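Local coordinates for uncharacterized protein (Bacteroides ovatus, PDB 4FS7) that is of unknown function but, as an extracellular leucine-rich repeat protein of the BspA type, probably binds other proteins, at residues E8-F13 / E21-R26; K186-K191 / C207-N212; V323-P328 / T343-I348. All coordinates share one frame; numbering follows the deposited sequence. Where two conformers were deposited one is given.

Interaction 1 of 3, residues E8-F13 / E21-R26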
# COMPACT_ATOMS: atom_id res chain seq x y z
N GLU A 8 -16.62 -19.02 -34.16
CA GLU A 8 -15.71 -17.89 -33.95
C GLU A 8 -14.49 -18.22 -33.10
O GLU A 8 -13.68 -17.35 -32.84
CB GLU A 8 -16.48 -16.71 -33.32
CG GLU A 8 -17.64 -16.18 -34.15
CD GLU A 8 -17.21 -15.58 -35.49
OE1 GLU A 8 -16.09 -15.00 -35.58
OE2 GLU A 8 -17.99 -15.69 -36.47
N ILE A 9 -14.31 -19.47 -32.70
CA ILE A 9 -13.35 -19.83 -31.64
C ILE A 9 -12.30 -20.81 -32.14
O ILE A 9 -12.62 -21.73 -32.92
CB ILE A 9 -14.08 -20.43 -30.43
CG1 ILE A 9 -15.13 -19.41 -29.93
CG2 ILE A 9 -13.08 -20.79 -29.28
CD1 ILE A 9 -16.08 -19.96 -28.91
N THR A 10 -11.05 -20.61 -31.72
CA THR A 10 -9.97 -21.51 -32.06
C THR A 10 -9.60 -22.41 -30.87
O THR A 10 -9.74 -22.00 -29.72
CB THR A 10 -8.71 -20.79 -32.62
OG1 THR A 10 -8.00 -20.11 -31.55
CG2 THR A 10 -9.10 -19.81 -33.69
N TYR A 11 -9.11 -23.61 -31.18
CA TYR A 11 -8.87 -24.67 -30.24
C TYR A 11 -7.52 -25.29 -30.47
O TYR A 11 -7.07 -25.42 -31.63
CB TYR A 11 -9.96 -25.76 -30.33
CG TYR A 11 -11.35 -25.24 -30.03
CD1 TYR A 11 -11.80 -25.22 -28.71
CD2 TYR A 11 -12.18 -24.72 -31.01
CE1 TYR A 11 -13.03 -24.73 -28.39
CE2 TYR A 11 -13.43 -24.26 -30.71
CZ TYR A 11 -13.85 -24.21 -29.37
OH TYR A 11 -15.11 -23.70 -29.09
N ASN A 12 -6.91 -25.72 -29.38
CA ASN A 12 -5.73 -26.55 -29.40
C ASN A 12 -6.00 -27.87 -28.67
O ASN A 12 -6.64 -27.89 -27.62
CB ASN A 12 -4.53 -25.88 -28.72
CG ASN A 12 -4.04 -24.65 -29.43
OD1 ASN A 12 -4.51 -24.28 -30.49
ND2 ASN A 12 -3.14 -23.92 -28.77
N PHE A 13 -5.51 -28.97 -29.22
CA PHE A 13 -5.55 -30.24 -28.51
C PHE A 13 -4.71 -30.17 -27.23
O PHE A 13 -3.63 -29.54 -27.21
CB PHE A 13 -5.09 -31.41 -29.39
CG PHE A 13 -5.91 -31.56 -30.63
CD1 PHE A 13 -7.23 -31.97 -30.54
CD2 PHE A 13 -5.39 -31.26 -31.86
CE1 PHE A 13 -8.02 -32.08 -31.66
CE2 PHE A 13 -6.17 -31.36 -33.00
CZ PHE A 13 -7.51 -31.77 -32.90
N GLU A 21 -8.39 -27.20 -25.47
CA GLU A 21 -8.36 -25.89 -24.80
C GLU A 21 -8.79 -24.83 -25.81
O GLU A 21 -8.46 -24.89 -27.00
CB GLU A 21 -6.95 -25.53 -24.23
CG GLU A 21 -5.90 -25.23 -25.34
CD GLU A 21 -4.49 -24.77 -24.89
OE1 GLU A 21 -4.26 -24.44 -23.73
OE2 GLU A 21 -3.60 -24.76 -25.76
N VAL A 22 -9.51 -23.83 -25.36
CA VAL A 22 -9.76 -22.63 -26.15
C VAL A 22 -8.45 -21.87 -26.28
O VAL A 22 -7.79 -21.56 -25.29
CB VAL A 22 -10.77 -21.72 -25.45
CG1 VAL A 22 -10.94 -20.36 -26.22
CG2 VAL A 22 -12.12 -22.43 -25.34
N SER A 23 -8.03 -21.61 -27.51
CA SER A 23 -6.78 -20.94 -27.76
C SER A 23 -6.93 -19.52 -28.29
O SER A 23 -5.92 -18.81 -28.40
CB SER A 23 -5.89 -21.78 -28.64
OG SER A 23 -6.48 -21.92 -29.90
N GLY A 24 -8.13 -19.06 -28.55
CA GLY A 24 -8.31 -17.72 -29.07
C GLY A 24 -9.60 -17.58 -29.85
O GLY A 24 -10.46 -18.47 -29.84
N LEU A 25 -9.70 -16.46 -30.55
CA LEU A 25 -10.78 -16.16 -31.46
C LEU A 25 -10.27 -16.13 -32.89
O LEU A 25 -9.11 -15.84 -33.14
CB LEU A 25 -11.38 -14.78 -31.19
CG LEU A 25 -12.20 -14.66 -29.92
CD1 LEU A 25 -12.62 -13.22 -29.70
CD2 LEU A 25 -13.41 -15.58 -30.00
N ARG A 26 -11.17 -16.46 -33.80
CA ARG A 26 -10.98 -16.22 -35.21
C ARG A 26 -10.58 -14.75 -35.44
O ARG A 26 -11.21 -13.83 -34.90
CB ARG A 26 -12.28 -16.57 -35.94
CG ARG A 26 -12.23 -16.55 -37.41
CD ARG A 26 -13.45 -17.23 -37.98
NE ARG A 26 -14.62 -16.35 -37.96
CZ ARG A 26 -15.32 -15.97 -39.03
NH1 ARG A 26 -15.00 -16.39 -40.25
NH2 ARG A 26 -16.37 -15.16 -38.88
O HOH W 1 -6.56 -17.78 -32.27
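Ile9 pairs with Leu25 where strand 9-13 runs antiparallel to residues 21-25 of strand 19-25, the axes of these short pieces 143° apart and 4.3 Å from each other at their closest. Ile9-Leu25 and Tyr11-Val22 are non-hydrogen-bonded pairs; Thr10-Gly24 and Asn12-Glu21 are hydrogen-bonded ones. The register slips by one between Thr10 and Tyr11, because Ser23 and Gly24 both face Thr10: Thr10 N donates to Gly24 O, and Ser23 N donates to Thr10 O at 2.8 Å. This is a classic beta bulge in the N-terminal hairpin, with glycine at phi 155°, psi -168°, backbone angles at which a CB would jam against the preceding carbonyl O. The bulge turns Ser23 toward the partner strand. There Ser23 OG and Thr10 OG1 are hydrogen-bonded at 2.9 Å, and Asn12 OD1 stands 3.1 Å from Ser23 OG. A water bonded to Thr10 OG1 also makes a weak bond to Leu25 O. Next along, in one of the two conformers of Glu21, Asn12 ND2 reaches Glu21 OE2 (3.2 Å) on the anti side of the carboxylate, the two planes steeply turned against each other. On the other face Val22 divides its methyls, CG1 against Ile9 CG2 (3.8 Å) and CG2 near Tyr11 CE1 (3.9 Å); Val59 of strand 55-62 adds to this apolar layer. At the open end Arg26 holds Glu8 side-on in a salt bridge: NE meets OE1 in the guanidinium plane but from above the carboxylate, while Arg26 NH2 reaches Glu8 OE2 at 3.0 Å on its syn side.

Interaction 2 of 3, residues K186-K191 / C207-N212. With EDO (1,2-ethanediol), chain B.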
# COMPACT_ATOMS: atom_id res chain seq x y z
N LYS A 186 -11.14 4.71 -4.43
CA LYS A 186 -12.53 4.79 -3.93
C LYS A 186 -12.79 3.92 -2.70
O LYS A 186 -13.88 3.91 -2.15
CB LYS A 186 -13.52 4.41 -5.06
CG LYS A 186 -13.75 5.50 -6.07
CD LYS A 186 -13.88 6.90 -5.46
CE LYS A 186 -14.08 8.01 -6.51
NZ LYS A 186 -13.24 7.94 -7.77
N LEU A 187 -11.78 3.18 -2.26
CA LEU A 187 -11.91 2.28 -1.12
C LEU A 187 -11.87 3.12 0.17
O LEU A 187 -10.84 3.63 0.54
CB LEU A 187 -10.81 1.21 -1.15
CG LEU A 187 -10.91 0.09 -0.13
CD1 LEU A 187 -12.18 -0.77 -0.36
CD2 LEU A 187 -9.67 -0.76 -0.20
N LYS A 188 -13.01 3.26 0.84
CA LYS A 188 -13.09 4.06 2.08
C LYS A 188 -12.83 3.27 3.35
O LYS A 188 -12.43 3.84 4.36
CB LYS A 188 -14.45 4.75 2.15
CG LYS A 188 -14.65 5.75 3.25
CD LYS A 188 -16.02 6.43 3.21
CE LYS A 188 -16.59 6.69 1.83
NZ LYS A 188 -15.85 7.73 1.02
N SER A 189 -13.10 1.97 3.29
CA SER A 189 -13.03 1.10 4.44
C SER A 189 -12.54 -0.28 4.04
O SER A 189 -12.78 -0.72 2.91
CB SER A 189 -14.42 0.93 5.04
OG SER A 189 -15.12 2.15 5.21
N ILE A 190 -11.97 -0.99 4.99
CA ILE A 190 -11.72 -2.41 4.82
C ILE A 190 -11.72 -3.06 6.18
O ILE A 190 -11.16 -2.52 7.15
CB ILE A 190 -10.39 -2.70 4.05
CG1 ILE A 190 -10.32 -4.17 3.62
CG2 ILE A 190 -9.19 -2.24 4.80
CD1 ILE A 190 -9.23 -4.46 2.61
N LYS A 191 -12.31 -4.25 6.25
CA LYS A 191 -12.24 -5.12 7.41
C LYS A 191 -11.10 -6.10 7.22
O LYS A 191 -11.13 -6.93 6.34
CB LYS A 191 -13.57 -5.84 7.60
CG LYS A 191 -13.59 -6.75 8.82
CD LYS A 191 -14.97 -7.33 9.12
CE LYS A 191 -14.95 -8.24 10.38
NZ LYS A 191 -14.26 -7.57 11.55
N CYS A 207 -4.53 4.68 -1.75
CA CYS A 207 -5.96 4.51 -1.42
C CYS A 207 -6.37 5.80 -0.70
O CYS A 207 -6.52 5.86 0.52
CB CYS A 207 -6.18 3.31 -0.54
SG CYS A 207 -5.91 1.74 -1.44
N ILE A 208 -6.55 6.84 -1.50
CA ILE A 208 -6.66 8.22 -1.00
C ILE A 208 -7.89 8.48 -0.16
O ILE A 208 -7.96 9.48 0.58
CB ILE A 208 -6.52 9.23 -2.13
CG1 ILE A 208 -7.61 9.08 -3.20
CG2 ILE A 208 -5.11 9.19 -2.74
CD1 ILE A 208 -7.67 10.26 -4.17
N LEU A 209 -8.91 7.64 -0.29
CA LEU A 209 -10.15 7.78 0.51
C LEU A 209 -10.18 6.83 1.70
O LEU A 209 -11.16 6.83 2.46
CB LEU A 209 -11.42 7.52 -0.32
CG LEU A 209 -11.72 8.66 -1.29
CD1 LEU A 209 -13.03 8.42 -1.99
CD2 LEU A 209 -11.72 10.07 -0.70
N LEU A 210 -9.19 5.99 1.88
CA LEU A 210 -9.24 4.96 2.92
C LEU A 210 -9.12 5.63 4.29
O LEU A 210 -8.10 6.24 4.59
CB LEU A 210 -8.13 3.92 2.70
CG LEU A 210 -8.02 2.79 3.73
CD1 LEU A 210 -9.29 1.90 3.71
CD2 LEU A 210 -6.77 2.01 3.49
N GLU A 211 -10.19 5.49 5.07
CA GLU A 211 -10.34 6.11 6.38
C GLU A 211 -10.58 5.10 7.50
O GLU A 211 -10.18 5.33 8.65
CB GLU A 211 -11.52 7.13 6.36
CG GLU A 211 -11.25 8.49 5.66
CD GLU A 211 -12.52 9.32 5.42
OE1 GLU A 211 -13.64 8.75 5.38
OE2 GLU A 211 -12.40 10.56 5.21
N ASN A 212 -11.32 4.02 7.22
CA ASN A 212 -11.78 3.10 8.27
C ASN A 212 -11.07 1.77 8.13
O ASN A 212 -11.31 1.02 7.17
CB ASN A 212 -13.30 2.93 8.16
CG ASN A 212 -14.04 4.26 8.11
OD1 ASN A 212 -13.96 5.05 9.07
ND2 ASN A 212 -14.74 4.55 7.01
C1 EDO B . -12.70 7.15 12.35
O1 EDO B . -13.93 7.55 11.78
C2 EDO B . -11.91 6.22 11.45
O2 EDO B . -12.61 4.96 11.37
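The carboxamide of Asn212 is the flat group that matters here: ND2 donates to Ser189 OG close to the amide plane, at 3.0 Å and an N-H...O angle of 161°. Its other end, OD1, accepts from O2 of a 1,2-ethanediol, probably a leftover of the crystallisation liquor, at 2.7 Å. Ser189 OG lies anti to its own carbonyl carbon (chi1 -48°), which brings the hydroxyl to the amide nitrogen. An alanine here removes the acceptor of Asn212 ND2, and the carboxamide would probably be freer to turn about chi2.

The backbones here are joined by a single bridge, Ser189 with Asn212, which hold equivalent positions in successive coils of a leucine-rich repeat solenoid. Lys188 O takes two N-H groups: Glu211 N at 2.9 Å comes from above the carbonyl plane, and Asn212 N at 3.1 Å lies in it. Ile190 N returns a bond to Asn212 O, 3.0 Å long. Before the bridge, residues 207-210 form a type I turn that swings Leu209 toward the neighbouring segment, where its CD1 rests on Lys186 CD (3.9 Å) in one of the two Lys186 conformers, the two chains side by side and pointing the same way. Leu210 has CG anti to the backbone N (chi1 178°), and CD1 packs over the Lys188 carbonyl, 3.7 Å from Lys188 O, with Ile190 CG2 beyond it and Phe204 also touching Leu210.

Lys188 and Glu211 run alongside each other on the surface; in one of the two Glu211 conformers Lys188 NZ and Glu211 OE1 are 5.0 Å apart, so their opposite charges probably attract without forming a salt bridge, and the bonds joining the coils are carried by neutral groups.

Interaction 3 of 3, residues V323-P328 / T343-I348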
# COMPACT_ATOMS: atom_id res chain seq x y z
N VAL A 323 6.42 26.05 16.90
CA VAL A 323 6.90 27.19 17.69
C VAL A 323 7.69 26.73 18.89
O VAL A 323 8.70 27.35 19.29
CB VAL A 323 5.69 28.05 18.13
CG1 VAL A 323 6.14 29.06 19.23
CG2 VAL A 323 5.15 28.77 16.95
N SER A 324 7.23 25.66 19.53
CA SER A 324 7.83 25.14 20.78
C SER A 324 8.05 23.65 20.67
O SER A 324 7.17 22.93 20.15
CB SER A 324 6.92 25.39 21.98
OG SER A 324 6.56 26.77 22.06
N ILE A 325 9.14 23.18 21.24
CA ILE A 325 9.31 21.77 21.49
C ILE A 325 10.14 21.56 22.77
O ILE A 325 11.17 22.23 23.00
CB ILE A 325 9.87 21.02 20.28
CG1 ILE A 325 9.75 19.49 20.45
CG2 ILE A 325 11.34 21.47 20.02
CD1 ILE A 325 10.17 18.69 19.20
N ASP A 326 9.59 20.71 23.62
CA ASP A 326 10.23 20.32 24.88
C ASP A 326 10.98 19.04 24.62
O ASP A 326 10.39 17.99 24.38
CB ASP A 326 9.15 20.18 25.96
CG ASP A 326 9.69 19.78 27.32
OD1 ASP A 326 10.85 20.03 27.62
OD2 ASP A 326 8.88 19.23 28.12
N LEU A 327 12.30 19.13 24.62
CA LEU A 327 13.17 17.96 24.46
C LEU A 327 13.25 17.28 25.82
O LEU A 327 13.54 17.95 26.82
CB LEU A 327 14.55 18.35 23.98
CG LEU A 327 14.60 18.96 22.56
CD1 LEU A 327 16.08 19.11 22.16
CD2 LEU A 327 13.80 18.16 21.55
N PRO A 328 13.00 15.98 25.87
CA PRO A 328 12.94 15.34 27.17
C PRO A 328 14.31 15.13 27.78
O PRO A 328 15.38 15.25 27.12
CB PRO A 328 12.22 14.02 26.89
CG PRO A 328 12.51 13.74 25.47
CD PRO A 328 12.50 15.10 24.80
N THR A 343 10.99 27.78 10.62
CA THR A 343 10.91 29.24 10.61
C THR A 343 10.22 29.85 11.82
O THR A 343 10.50 31.00 12.17
CB THR A 343 10.10 29.68 9.41
OG1 THR A 343 10.54 28.96 8.25
CG2 THR A 343 10.20 31.20 9.19
N SER A 344 9.31 29.10 12.42
CA SER A 344 8.56 29.59 13.57
C SER A 344 9.14 29.19 14.92
O SER A 344 8.64 29.63 15.95
CB SER A 344 7.08 29.11 13.50
OG SER A 344 6.42 29.56 12.33
N LEU A 345 10.18 28.37 14.95
CA LEU A 345 10.66 27.76 16.18
C LEU A 345 11.27 28.86 17.06
O LEU A 345 12.21 29.52 16.66
CB LEU A 345 11.69 26.68 15.90
CG LEU A 345 12.23 25.92 17.09
CD1 LEU A 345 11.11 25.18 17.82
CD2 LEU A 345 13.34 25.01 16.65
N SER A 346 10.75 28.99 18.28
CA SER A 346 11.16 30.03 19.22
C SER A 346 11.60 29.46 20.56
O SER A 346 12.45 30.05 21.21
CB SER A 346 9.99 30.99 19.46
OG SER A 346 10.33 31.96 20.44
N ASN A 347 10.99 28.38 20.99
CA ASN A 347 11.18 27.81 22.32
C ASN A 347 11.66 26.38 22.23
O ASN A 347 10.88 25.51 21.85
CB ASN A 347 9.87 27.85 23.11
CG ASN A 347 9.24 29.18 23.06
OD1 ASN A 347 9.84 30.16 23.50
ND2 ASN A 347 8.01 29.25 22.53
N ILE A 348 12.91 26.14 22.58
CA ILE A 348 13.49 24.82 22.63
C ILE A 348 14.52 24.82 23.73
O ILE A 348 15.31 25.75 23.85
CB ILE A 348 14.03 24.36 21.25
CG1 ILE A 348 14.52 22.91 21.35
CG2 ILE A 348 15.12 25.34 20.73
CD1 ILE A 348 14.83 22.29 19.96
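Three backbone hydrogen bonds tie Val323 and Ile325 to Ser346 and Asn347. Val323 O accepts twice: Ser346 N approaches at 2.8 Å, tilted 18° from the carbonyl plane, and Asn347 N comes almost end-on to the C=O at 3.0 Å. Two residues on, Ile325 N donates to Asn347 O, again nearly in line with that carbonyl. The short strands 324-325 and 347-348 run parallel, though weakly bonded. CA-H...O contacts supplement them, notably Ile348 CA to Ile325 O at 3.5 Å.

Among side chains there is one polar bond across the contact. Asn347 ND2 donates to Ser324 OG (2.9 Å), the hydroxyl lying close to the amide plane. Asn347 CG sits beside its own backbone N (chi1 -49°), which sends the carboxamide back along the neighbouring segment. Val323 CG1 lies alongside that amide, 3.8 Å from ND2, while Val323 CG2 touches Ser344 CB. The hydroxyl of Ser344 is engaged elsewhere, bonded to Thr320 O.

Apolar contacts occupy the other face. Ile325 and Ile348 lie side by side and point the same way, and Ile325 CG2 meets Ile348 CD1 at 3.6 Å. Leu327 comes at a slant to the same methyl, its CD1 being 4.1 Å from Ile348 CD1. Leu345, with CG anti to the backbone N (chi1 -177°), brings its CD1 to 4.3 Å from Ile325 CG2. Val302 and Leu304 of strand 301-304 touch Ile325 from the preceding coil.

Ile325, Leu327 and Leu345 buried, Ser324 and Asn347 on the other face of the strand pair, and a short parallel bridge between coils make the pattern of a leucine-rich repeat solenoid, here within a BspA-type repeat region.

In the fold
Along the chain the three contacts follow one another without overlap, spread along an elongated molecule. Interaction 1 is the antiparallel hairpin near the N-terminus, part of a mixed sheet that also takes in strand 55-62. Interactions 2 and 3 join neighbouring coils in separate BspA-type repeat ranges, interaction 2 by a single backbone bridge and interaction 3 by a short parallel pair. Centres lie about 41 Å apart between interactions 1 and 2, about 35 Å between 2 and 3, and about 71 Å between 1 and 3, which sit on opposite sides of the chain's centre. None touches another; similar coil-to-coil bonding recurs down the solenoid, giving a long surface consistent with protein binding.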